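PDB 5MU5: uncharacterized protein from Magnetospirillum magneticum AMB-1, which probably transfers sugars to flagellin as a glycosyltransferase of the Maf family, a modification linked to flagellum formation. Local coordinates for residues 29-39 with 154-162; 127-138 with 211-221. One frame throughout, in Å; residues are numbered along the deposited sequence.

Contact 1: 29-39 with 154-162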
loop_
_atom_site.group_PDB
_atom_site.type_symbol
_atom_site.label_atom_id
_atom_site.label_comp_id
_atom_site.label_asym_id
_atom_site.label_seq_id
_atom_site.Cartn_x
_atom_site.Cartn_y
_atom_site.Cartn_z
ATOM N N ARG A 29 0.772 15.648 27.753
ATOM C CA ARG A 29 -0.656 15.598 27.899
ATOM C C ARG A 29 -1.053 14.980 29.250
ATOM O O ARG A 29 -1.928 15.491 29.945
ATOM C CB ARG A 29 -1.231 14.812 26.726
ATOM C CG ARG A 29 -2.730 14.849 26.693
ATOM C CD ARG A 29 -3.276 14.136 25.490
ATOM N NE ARG A 29 -4.721 14.002 25.637
ATOM C CZ ARG A 29 -5.495 13.328 24.793
ATOM N NH1 ARG A 29 -4.969 12.727 23.727
ATOM N NH2 ARG A 29 -6.800 13.270 25.023
ATOM N N LEU A 30 -0.411 13.885 29.627
ATOM C CA LEU A 30 -0.631 13.313 30.954
ATOM C C LEU A 30 -0.330 14.285 32.103
ATOM O O LEU A 30 -1.041 14.289 33.114
ATOM C CB LEU A 30 0.228 12.065 31.144
ATOM C CG LEU A 30 -0.293 10.848 30.384
ATOM C CD1 LEU A 30 0.772 9.766 30.284
ATOM C CD2 LEU A 30 -1.553 10.305 31.061
ATOM N N ARG A 31 0.716 15.098 31.953
ATOM C CA ARG A 31 1.136 16.010 33.010
ATOM C C ARG A 31 0.039 17.021 33.351
ATOM O O ARG A 31 -0.173 17.313 34.507
ATOM C CB ARG A 31 2.419 16.767 32.598
ATOM C CG ARG A 31 3.145 17.465 33.731
ATOM C CD ARG A 31 4.380 18.260 33.274
ATOM N NE ARG A 31 3.961 19.366 32.415
ATOM C CZ ARG A 31 3.664 20.588 32.828
ATOM N NH1 ARG A 31 3.820 20.945 34.101
ATOM N NH2 ARG A 31 3.241 21.472 31.943
ATOM N N VAL A 32 -0.653 17.553 32.340
ATOM C CA VAL A 32 -1.651 18.613 32.570
ATOM C C VAL A 32 -3.098 18.122 32.582
ATOM O O VAL A 32 -4.002 18.920 32.730
ATOM C CB VAL A 32 -1.525 19.768 31.530
ATOM C CG1 VAL A 32 -0.169 20.446 31.642
ATOM C CG2 VAL A 32 -1.754 19.278 30.102
ATOM N N HIS A 33 -3.326 16.822 32.428
ATOM C CA HIS A 33 -4.690 16.304 32.328
ATOM C C HIS A 33 -5.398 16.373 33.678
ATOM O O HIS A 33 -4.795 16.101 34.711
ATOM C CB HIS A 33 -4.682 14.870 31.800
ATOM C CG HIS A 33 -6.043 14.286 31.609
ATOM N ND1 HIS A 33 -6.884 14.670 30.583
ATOM C CD2 HIS A 33 -6.706 13.329 32.303
ATOM C CE1 HIS A 33 -8.014 13.986 30.666
ATOM N NE2 HIS A 33 -7.930 13.163 31.699
ATOM N N ARG A 34 -6.668 16.776 33.648
ATOM C CA ARG A 34 -7.534 16.809 34.826
ATOM C C ARG A 34 -8.680 15.825 34.576
ATOM O O ARG A 34 -9.654 16.163 33.933
ATOM C CB ARG A 34 -8.104 18.217 35.043
ATOM C CG ARG A 34 -7.072 19.326 35.238
ATOM C CD ARG A 34 -6.246 19.170 36.513
ATOM N NE ARG A 34 -7.069 18.959 37.714
ATOM C CZ ARG A 34 -7.766 19.904 38.356
ATOM N NH1 ARG A 34 -7.782 21.164 37.931
ATOM N NH2 ARG A 34 -8.476 19.581 39.435
ATOM N N PRO A 35 -8.582 14.607 35.096
ATOM C CA PRO A 35 -9.634 13.642 34.756
ATOM C C PRO A 35 -11.014 14.003 35.310
ATOM O O PRO A 35 -11.112 14.659 36.343
ATOM C CB PRO A 35 -9.142 12.351 35.409
ATOM C CG PRO A 35 -8.349 12.816 36.580
ATOM C CD PRO A 35 -7.726 14.133 36.195
ATOM N N GLN A 36 -12.061 13.592 34.607
ATOM C CA GLN A 36 -13.425 13.735 35.100
ATOM C C GLN A 36 -13.773 12.557 36.004
ATOM O O GLN A 36 -14.615 12.673 36.882
ATOM C CB GLN A 36 -14.420 13.758 33.950
ATOM C CG GLN A 36 -14.347 14.987 33.065
ATOM C CD GLN A 36 -15.159 14.816 31.787
ATOM O OE1 GLN A 36 -15.255 13.711 31.234
ATOM N NE2 GLN A 36 -15.735 15.914 31.303
ATOM N N SER A 37 -13.147 11.414 35.775
ATOM C CA SER A 37 -13.435 10.217 36.557
ATOM C C SER A 37 -12.559 10.172 37.784
ATOM O O SER A 37 -11.605 10.935 37.889
ATOM C CB SER A 37 -13.235 8.956 35.712
ATOM O OG SER A 37 -11.981 8.974 35.068
ATOM N N ASN A 38 -12.895 9.281 38.714
ATOM C CA ASN A 38 -12.184 9.164 39.987
ATOM C C ASN A 38 -11.526 7.813 40.134
ATOM O O ASN A 38 -12.118 6.796 39.802
ATOM C CB ASN A 38 -13.152 9.352 41.164
ATOM C CG ASN A 38 -13.756 10.732 41.204
ATOM O OD1 ASN A 38 -13.044 11.734 41.154
ATOM N ND2 ASN A 38 -15.072 10.797 41.307
ATOM N N LEU A 39 -10.297 7.803 40.635
ATOM C CA LEU A 39 -9.610 6.561 40.933
ATOM C C LEU A 39 -9.944 6.259 42.376
ATOM O O LEU A 39 -9.646 7.068 43.248
ATOM C CB LEU A 39 -8.100 6.711 40.756
ATOM C CG LEU A 39 -7.302 5.409 40.881
ATOM C CD1 LEU A 39 -7.654 4.473 39.744
ATOM C CD2 LEU A 39 -5.804 5.673 40.910
ATOM N N PHE A 154 -9.075 8.671 27.657
ATOM C CA PHE A 154 -7.793 9.136 28.144
ATOM C C PHE A 154 -7.682 9.074 29.659
ATOM O O PHE A 154 -6.583 8.944 30.187
ATOM C CB PHE A 154 -7.513 10.553 27.670
ATOM C CG PHE A 154 -6.090 10.988 27.902
ATOM C CD1 PHE A 154 -5.086 10.558 27.059
ATOM C CD2 PHE A 154 -5.754 11.813 28.974
ATOM C CE1 PHE A 154 -3.780 10.956 27.264
ATOM C CE2 PHE A 154 -4.448 12.201 29.188
ATOM C CZ PHE A 154 -3.457 11.768 28.332
ATOM N N ASP A 155 -8.810 9.168 30.358
ATOM C CA ASP A 155 -8.793 9.033 31.808
ATOM C C ASP A 155 -8.194 7.721 32.255
ATOM O O ASP A 155 -7.448 7.679 33.233
ATOM C CB ASP A 155 -10.193 9.181 32.412
ATOM C CG ASP A 155 -10.664 10.627 32.455
ATOM O OD1 ASP A 155 -10.065 11.496 31.763
ATOM O OD2 ASP A 155 -11.630 10.889 33.208
ATOM N N PHE A 156 -8.511 6.650 31.545
ATOM C CA PHE A 156 -7.990 5.340 31.905
ATOM C C PHE A 156 -6.469 5.288 31.805
ATOM O O PHE A 156 -5.806 4.732 32.672
ATOM C CB PHE A 156 -8.620 4.226 31.056
ATOM C CG PHE A 156 -10.118 4.069 31.244
ATOM C CD1 PHE A 156 -10.790 4.665 32.316
ATOM C CD2 PHE A 156 -10.854 3.260 30.370
ATOM C CE1 PHE A 156 -12.156 4.494 32.477
ATOM C CE2 PHE A 156 -12.225 3.091 30.532
ATOM C CZ PHE A 156 -12.874 3.707 31.584
ATOM N N LEU A 157 -5.914 5.869 30.756
ATOM C CA LEU A 157 -4.461 5.923 30.637
ATOM C C LEU A 157 -3.896 6.736 31.801
ATOM O O LEU A 157 -2.923 6.336 32.433
ATOM C CB LEU A 157 -4.037 6.556 29.310
ATOM C CG LEU A 157 -2.524 6.710 29.150
ATOM C CD1 LEU A 157 -1.835 5.347 29.067
ATOM C CD2 LEU A 157 -2.211 7.554 27.921
ATOM N N TYR A 158 -4.529 7.871 32.076
ATOM C CA TYR A 158 -4.096 8.751 33.146
ATOM C C TYR A 158 -4.099 8.038 34.488
ATOM O O TYR A 158 -3.122 8.102 35.203
ATOM C CB TYR A 158 -4.975 10.002 33.197
ATOM C CG TYR A 158 -4.620 10.938 34.318
ATOM C CD1 TYR A 158 -3.604 11.873 34.168
ATOM C CD2 TYR A 158 -5.294 10.887 35.536
ATOM C CE1 TYR A 158 -3.271 12.724 35.197
ATOM C CE2 TYR A 158 -4.958 11.732 36.580
ATOM C CZ TYR A 158 -3.953 12.663 36.390
ATOM O OH TYR A 158 -3.599 13.528 37.397
ATOM N N HIS A 159 -5.190 7.340 34.816
ATOM C CA HIS A 159 -5.266 6.579 36.071
ATOM C C HIS A 159 -4.338 5.386 36.075
ATOM O O HIS A 159 -3.934 4.959 37.143
ATOM C CB HIS A 159 -6.674 6.051 36.331
ATOM C CG HIS A 159 -7.679 7.113 36.580
ATOM N ND1 HIS A 159 -7.485 8.105 37.512
ATOM C CD2 HIS A 159 -8.901 7.336 36.039
ATOM C CE1 HIS A 159 -8.542 8.901 37.533
ATOM N NE2 HIS A 159 -9.419 8.451 36.654
ATOM N N SER A 160 -4.044 4.824 34.891
ATOM C CA SER A 160 -3.141 3.660 34.762
ATOM C C SER A 160 -1.718 3.965 35.261
ATOM O O SER A 160 -0.918 3.035 35.509
ATOM C CB SER A 160 -3.056 3.159 33.316
ATOM O OG SER A 160 -2.167 3.968 32.559
ATOM N N LEU A 161 -1.403 5.261 35.385
ATOM C CA LEU A 161 -0.138 5.689 35.978
ATOM C C LEU A 161 -0.012 5.202 37.418
ATOM O O LEU A 161 1.095 5.041 37.914
ATOM C CB LEU A 161 0.009 7.210 35.961
ATOM C CG LEU A 161 0.054 7.894 34.603
ATOM C CD1 LEU A 161 0.446 9.346 34.803
ATOM C CD2 LEU A 161 0.996 7.219 33.626
ATOM N N SER A 162 -1.143 4.977 38.076
ATOM C CA SER A 162 -1.143 4.432 39.421
ATOM C C SER A 162 -0.996 2.916 39.475
ATOM O O SER A 162 -0.679 2.373 40.525
ATOM C CB SER A 162 -2.432 4.825 40.148
ATOM O OG SER A 162 -2.503 6.226 40.280
#
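The chain of 29-39 opens in helix 24-32, bends through a loop and enters strand 38-41 at N38, wrapping past the short helix 154-160 so that L30 lies nearest Y158, P35 nearest D155 and L39 nearest H159. F154 offers its face to R29 and its edge to H33. The R29 side chain runs antiparallel to that of F154, extended from CG to NE (chi1 -173°), which brings its guanidinium flat over the ring, centres 3.9 Å apart and planes only 3° apart, a stacked cation-pi pair. CD2 of F154 points at the imidazole face of H33 in an edge-to-face pair, and Y158 beside H33 completes an aromatic cluster. L30 adds its CD2 methyl, 3.6 Å from CZ of F154, while CG of P35 rests against CE2 of Y158. An aspartate suits position 155 because its two oxygens can accept from several donors of the loop at once. NE2 of H33 donates to OD1 of D155 at 2.7 Å, the acceptor lying in the imidazole plane but the donor standing above the carboxylate plane. OD2 of D155 is gripped twice by S37, through its backbone N at 3.0 Å and through OG at 2.7 Å, with a weak third bond from the N of Q36. In the Maf N-terminal domain this network ties the loop before strand 38-41 to the helix that follows strand 146-150. S37 OG, turned by chi1 of 50° in between its own N and carbonyl carbon, both donates to D155 and accepts from NE2 of H159, 3.1 Å away and in the imidazole plane. Beyond it, the CA of L39 lies over one face of the H159 ring, toward its rim; CB of L39 comes to 3.6 Å from ND1 of H159, and its CD2 reaches S162.

Contact 2: 127-138 with 211-221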
loop_
_atom_site.group_PDB
_atom_site.type_symbol
_atom_site.label_atom_id
_atom_site.label_comp_id
_atom_site.label_asym_id
_atom_site.label_seq_id
_atom_site.Cartn_x
_atom_site.Cartn_y
_atom_site.Cartn_z
ATOM N N LEU A 127 -7.168 -3.825 22.825
ATOM C CA LEU A 127 -8.269 -2.957 22.515
ATOM C C LEU A 127 -8.820 -2.636 23.869
ATOM O O LEU A 127 -9.506 -3.447 24.488
ATOM C CB LEU A 127 -9.269 -3.685 21.636
ATOM C CG LEU A 127 -8.505 -4.157 20.404
ATOM C CD1 LEU A 127 -8.927 -5.564 20.031
ATOM C CD2 LEU A 127 -8.666 -3.160 19.283
ATOM N N GLY A 128 -8.453 -1.463 24.351
ATOM C CA GLY A 128 -8.765 -1.065 25.704
ATOM C C GLY A 128 -7.541 -1.295 26.583
ATOM O O GLY A 128 -6.751 -2.232 26.367
ATOM N N LEU A 129 -7.366 -0.396 27.544
ATOM C CA LEU A 129 -6.330 -0.515 28.552
ATOM C C LEU A 129 -7.004 -0.688 29.900
ATOM O O LEU A 129 -6.663 -1.591 30.658
ATOM C CB LEU A 129 -5.445 0.733 28.568
ATOM C CG LEU A 129 -4.370 0.825 29.655
ATOM C CD1 LEU A 129 -3.289 -0.209 29.432
ATOM C CD2 LEU A 129 -3.767 2.206 29.652
ATOM N N GLY A 130 -7.970 0.179 30.193
ATOM C CA GLY A 130 -8.552 0.199 31.509
ATOM C C GLY A 130 -7.422 0.616 32.427
ATOM O O GLY A 130 -6.667 1.526 32.079
ATOM N N LEU A 131 -7.284 -0.074 33.562
ATOM C CA LEU A 131 -6.181 0.167 34.471
ATOM C C LEU A 131 -4.990 -0.723 34.184
ATOM O O LEU A 131 -4.005 -0.686 34.902
ATOM C CB LEU A 131 -6.634 0.047 35.928
ATOM C CG LEU A 131 -7.575 1.189 36.354
ATOM C CD1 LEU A 131 -8.019 1.026 37.799
ATOM C CD2 LEU A 131 -6.921 2.551 36.175
ATOM N N GLY A 132 -5.066 -1.514 33.122
ATOM C CA GLY A 132 -3.918 -2.289 32.674
ATOM C C GLY A 132 -3.561 -3.517 33.469
ATOM O O GLY A 132 -2.464 -4.043 33.324
ATOM N N TYR A 133 -4.476 -3.994 34.302
ATOM C CA TYR A 133 -4.254 -5.229 35.062
ATOM C C TYR A 133 -3.883 -6.433 34.153
ATOM O O TYR A 133 -3.122 -7.305 34.551
ATOM C CB TYR A 133 -5.497 -5.567 35.888
ATOM C CG TYR A 133 -5.824 -4.574 36.989
ATOM C CD1 TYR A 133 -4.857 -4.206 37.919
ATOM C CD2 TYR A 133 -7.102 -4.039 37.122
ATOM C CE1 TYR A 133 -5.138 -3.319 38.939
ATOM C CE2 TYR A 133 -7.401 -3.154 38.145
ATOM C CZ TYR A 133 -6.406 -2.794 39.051
ATOM O OH TYR A 133 -6.655 -1.915 40.081
ATOM N N GLN A 134 -4.404 -6.473 32.932
ATOM C CA GLN A 134 -4.073 -7.555 31.997
ATOM C C GLN A 134 -2.626 -7.557 31.506
ATOM O O GLN A 134 -2.073 -8.622 31.247
ATOM C CB GLN A 134 -5.028 -7.556 30.776
ATOM C CG GLN A 134 -4.952 -6.347 29.830
ATOM C CD GLN A 134 -5.679 -5.101 30.342
ATOM O OE1 GLN A 134 -6.231 -5.101 31.434
ATOM N NE2 GLN A 134 -5.673 -4.042 29.552
ATOM N N LEU A 135 -2.006 -6.382 31.404
ATOM C CA LEU A 135 -0.666 -6.239 30.772
ATOM C C LEU A 135 0.468 -7.111 31.284
ATOM O O LEU A 135 1.103 -7.791 30.498
ATOM C CB LEU A 135 -0.198 -4.778 30.765
ATOM C CG LEU A 135 -0.863 -3.865 29.752
ATOM C CD1 LEU A 135 -0.283 -2.467 29.898
ATOM C CD2 LEU A 135 -0.684 -4.365 28.327
ATOM N N PRO A 136 0.753 -7.077 32.588
ATOM C CA PRO A 136 1.819 -7.945 33.060
ATOM C C PRO A 136 1.677 -9.361 32.533
ATOM O O PRO A 136 2.636 -9.922 32.031
ATOM C CB PRO A 136 1.634 -7.941 34.580
ATOM C CG PRO A 136 0.903 -6.685 34.899
ATOM C CD PRO A 136 0.140 -6.283 33.675
ATOM N N ILE A 137 0.477 -9.920 32.627
ATOM C CA ILE A 137 0.224 -11.309 32.219
ATOM C C ILE A 137 0.418 -11.543 30.715
ATOM O O ILE A 137 1.089 -12.486 30.322
ATOM C CB ILE A 137 -1.196 -11.769 32.636
ATOM C CG1 ILE A 137 -1.333 -11.740 34.162
ATOM C CG2 ILE A 137 -1.482 -13.182 32.116
ATOM C CD1 ILE A 137 -2.761 -11.809 34.674
ATOM N N LEU A 138 -0.162 -10.684 29.882
ATOM C CA LEU A 138 -0.044 -10.819 28.424
ATOM C C LEU A 138 1.418 -10.681 27.966
ATOM O O LEU A 138 1.872 -11.393 27.082
ATOM C CB LEU A 138 -0.919 -9.769 27.708
ATOM C CG LEU A 138 -2.441 -9.799 27.931
ATOM C CD1 LEU A 138 -3.124 -8.564 27.332
ATOM C CD2 LEU A 138 -3.030 -11.047 27.322
ATOM N N ARG A 211 -1.498 -11.556 19.258
ATOM C CA ARG A 211 -2.442 -11.641 20.353
ATOM C C ARG A 211 -3.380 -10.445 20.306
ATOM O O ARG A 211 -2.937 -9.297 20.210
ATOM C CB ARG A 211 -1.685 -11.643 21.690
ATOM C CG ARG A 211 -2.549 -11.917 22.922
ATOM C CD ARG A 211 -2.958 -13.371 23.027
ATOM N NE ARG A 211 -3.622 -13.653 24.305
ATOM C CZ ARG A 211 -3.000 -13.971 25.442
ATOM N NH1 ARG A 211 -1.672 -14.039 25.497
ATOM N NH2 ARG A 211 -3.717 -14.209 26.538
ATOM N N LEU A 212 -4.676 -10.727 20.381
ATOM C CA LEU A 212 -5.710 -9.713 20.459
ATOM C C LEU A 212 -6.366 -9.805 21.838
ATOM O O LEU A 212 -6.577 -10.909 22.343
ATOM C CB LEU A 212 -6.749 -9.980 19.395
ATOM C CG LEU A 212 -6.198 -10.060 17.973
ATOM C CD1 LEU A 212 -7.295 -10.514 17.035
ATOM C CD2 LEU A 212 -5.648 -8.709 17.562
ATOM N N PHE A 213 -6.660 -8.656 22.453
ATOM C CA PHE A 213 -7.256 -8.634 23.782
ATOM C C PHE A 213 -8.097 -7.379 23.998
ATOM O O PHE A 213 -7.640 -6.268 23.763
ATOM C CB PHE A 213 -6.171 -8.719 24.852
ATOM C CG PHE A 213 -6.694 -9.087 26.197
ATOM C CD1 PHE A 213 -6.825 -10.426 26.557
ATOM C CD2 PHE A 213 -7.081 -8.100 27.106
ATOM C CE1 PHE A 213 -7.345 -10.774 27.800
ATOM C CE2 PHE A 213 -7.593 -8.446 28.351
ATOM C CZ PHE A 213 -7.730 -9.781 28.700
ATOM N N VAL A 214 -9.328 -7.579 24.458
ATOM C CA VAL A 214 -10.259 -6.509 24.694
ATOM C C VAL A 214 -10.277 -6.311 26.205
ATOM O O VAL A 214 -10.617 -7.224 26.942
ATOM C CB VAL A 214 -11.651 -6.864 24.121
ATOM C CG1 VAL A 214 -12.708 -5.865 24.575
ATOM C CG2 VAL A 214 -11.597 -6.926 22.593
ATOM N N ALA A 215 -9.894 -5.119 26.665
ATOM C CA ALA A 215 -9.732 -4.866 28.109
ATOM C C ALA A 215 -11.025 -4.734 28.903
ATOM O O ALA A 215 -11.049 -5.057 30.066
ATOM C CB ALA A 215 -8.853 -3.640 28.345
ATOM N N TYR A 216 -12.072 -4.213 28.291
ATOM C CA TYR A 216 -13.352 -4.057 28.944
ATOM C C TYR A 216 -14.398 -4.096 27.853
ATOM O O TYR A 216 -14.053 -4.113 26.656
ATOM C CB TYR A 216 -13.419 -2.761 29.752
ATOM C CG TYR A 216 -13.014 -1.506 28.997
ATOM C CD1 TYR A 216 -13.938 -0.788 28.246
ATOM C CD2 TYR A 216 -11.718 -1.025 29.059
ATOM C CE1 TYR A 216 -13.581 0.364 27.567
ATOM C CE2 TYR A 216 -11.346 0.118 28.373
ATOM C CZ TYR A 216 -12.285 0.813 27.635
ATOM O OH TYR A 216 -11.929 1.950 26.968
ATOM N N ASN A 217 -15.664 -4.148 28.250
ATOM C CA ASN A 217 -16.755 -4.277 27.282
ATOM C C ASN A 217 -17.097 -2.965 26.639
ATOM O O ASN A 217 -17.304 -1.959 27.320
ATOM C CB ASN A 217 -18.007 -4.874 27.920
ATOM C CG ASN A 217 -17.936 -6.381 28.030
ATOM O OD1 ASN A 217 -17.121 -7.048 27.361
ATOM N ND2 ASN A 217 -18.792 -6.934 28.881
ATOM N N SER A 218 -17.160 -2.990 25.315
ATOM C CA SER A 218 -17.416 -1.806 24.538
ATOM C C SER A 218 -17.785 -2.234 23.149
ATOM O O SER A 218 -17.018 -2.915 22.514
ATOM C CB SER A 218 -16.144 -0.947 24.452
ATOM O OG SER A 218 -16.271 0.011 23.426
ATOM N N PRO A 219 -18.956 -1.833 22.658
ATOM C CA PRO A 219 -19.202 -2.098 21.225
ATOM C C PRO A 219 -18.055 -1.548 20.298
ATOM O O PRO A 219 -17.649 -2.192 19.320
ATOM C CB PRO A 219 -20.525 -1.365 20.956
ATOM C CG PRO A 219 -21.126 -1.110 22.301
ATOM C CD PRO A 219 -19.992 -0.972 23.263
ATOM N N LEU A 220 -17.524 -0.377 20.634
ATOM C CA LEU A 220 -16.431 0.221 19.896
ATOM C C LEU A 220 -15.195 -0.686 19.843
ATOM O O LEU A 220 -14.635 -0.916 18.767
ATOM C CB LEU A 220 -16.061 1.570 20.507
ATOM C CG LEU A 220 -14.937 2.321 19.797
ATOM C CD1 LEU A 220 -15.320 2.745 18.372
ATOM C CD2 LEU A 220 -14.577 3.519 20.641
ATOM N N LEU A 221 -14.791 -1.223 20.992
ATOM C CA LEU A 221 -13.596 -2.056 21.056
ATOM C C LEU A 221 -13.814 -3.392 20.367
ATOM O O LEU A 221 -12.927 -3.898 19.678
ATOM C CB LEU A 221 -13.139 -2.256 22.507
ATOM C CG LEU A 221 -12.679 -0.939 23.175
ATOM C CD1 LEU A 221 -12.202 -1.194 24.595
ATOM C CD2 LEU A 221 -11.582 -0.233 22.376
#
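A parallel beta bridge between L127, the last residue of strand 123-127, and V214, which ends the edge strand 211-214, joins the two segments within a four-stranded parallel sheet. L127 is held through both its backbone groups: its N donates to O of F213 at 2.7 Å, and its O accepts from N of A215 at 2.8 Å. On the face of the sheet that carries their side chains, CD1 of L127 meets CG2 of V214 at 3.9 Å, with L221 of the next helix alongside. G128 suits its place because its backbone angles and the closeness of A215 CB and L221 CD1 leave no room for a side chain. A type II' beta turn follows from L129 to G132, with G130 and G132 at positive phi, which favours glycine. Q134 closes the turn from within its own segment, its NE2 donating to L129 O at 2.9 Å and packing on the small methyl of A215. The bend of the Q134 side chain at chi2 (-79°) accompanies the packing of CB and CG against CE2 of F213. One turn later L138 straddles two groups: CD1 sits over the face of the F213 ring, a CH-pi contact, and CD2 lies 3.3 Å from NH2 of R211, whose guanidinium is bridged to D142 and hydrogen-bonded to Q141 and T72. A glycine-rich turn joining a parallel strand to the following helix is characteristic of Rossmann-like alpha/beta folds.

How the contacts relate
Contacts 1 and 2 both belong to the Maf N-terminal domain, with centres about 17 Å apart, and their segments alternate along the chain. They share a border: helix 154-160 faces the loop of contact 1 with one side and the glycine turn of contact 2 with another. There CB of F156 is 3.5 Å from O of G130, CB of H159 is 3.5 Å from CD2 of L131, and CD1 of L157 is 3.7 Å from CD2 of L129. The F156 ring also meets Y216 edge-to-face. E151, just ahead of that helix, accepts from the backbone N of L129 and G130 and from OH of Y216, fastening both segments of contact 2.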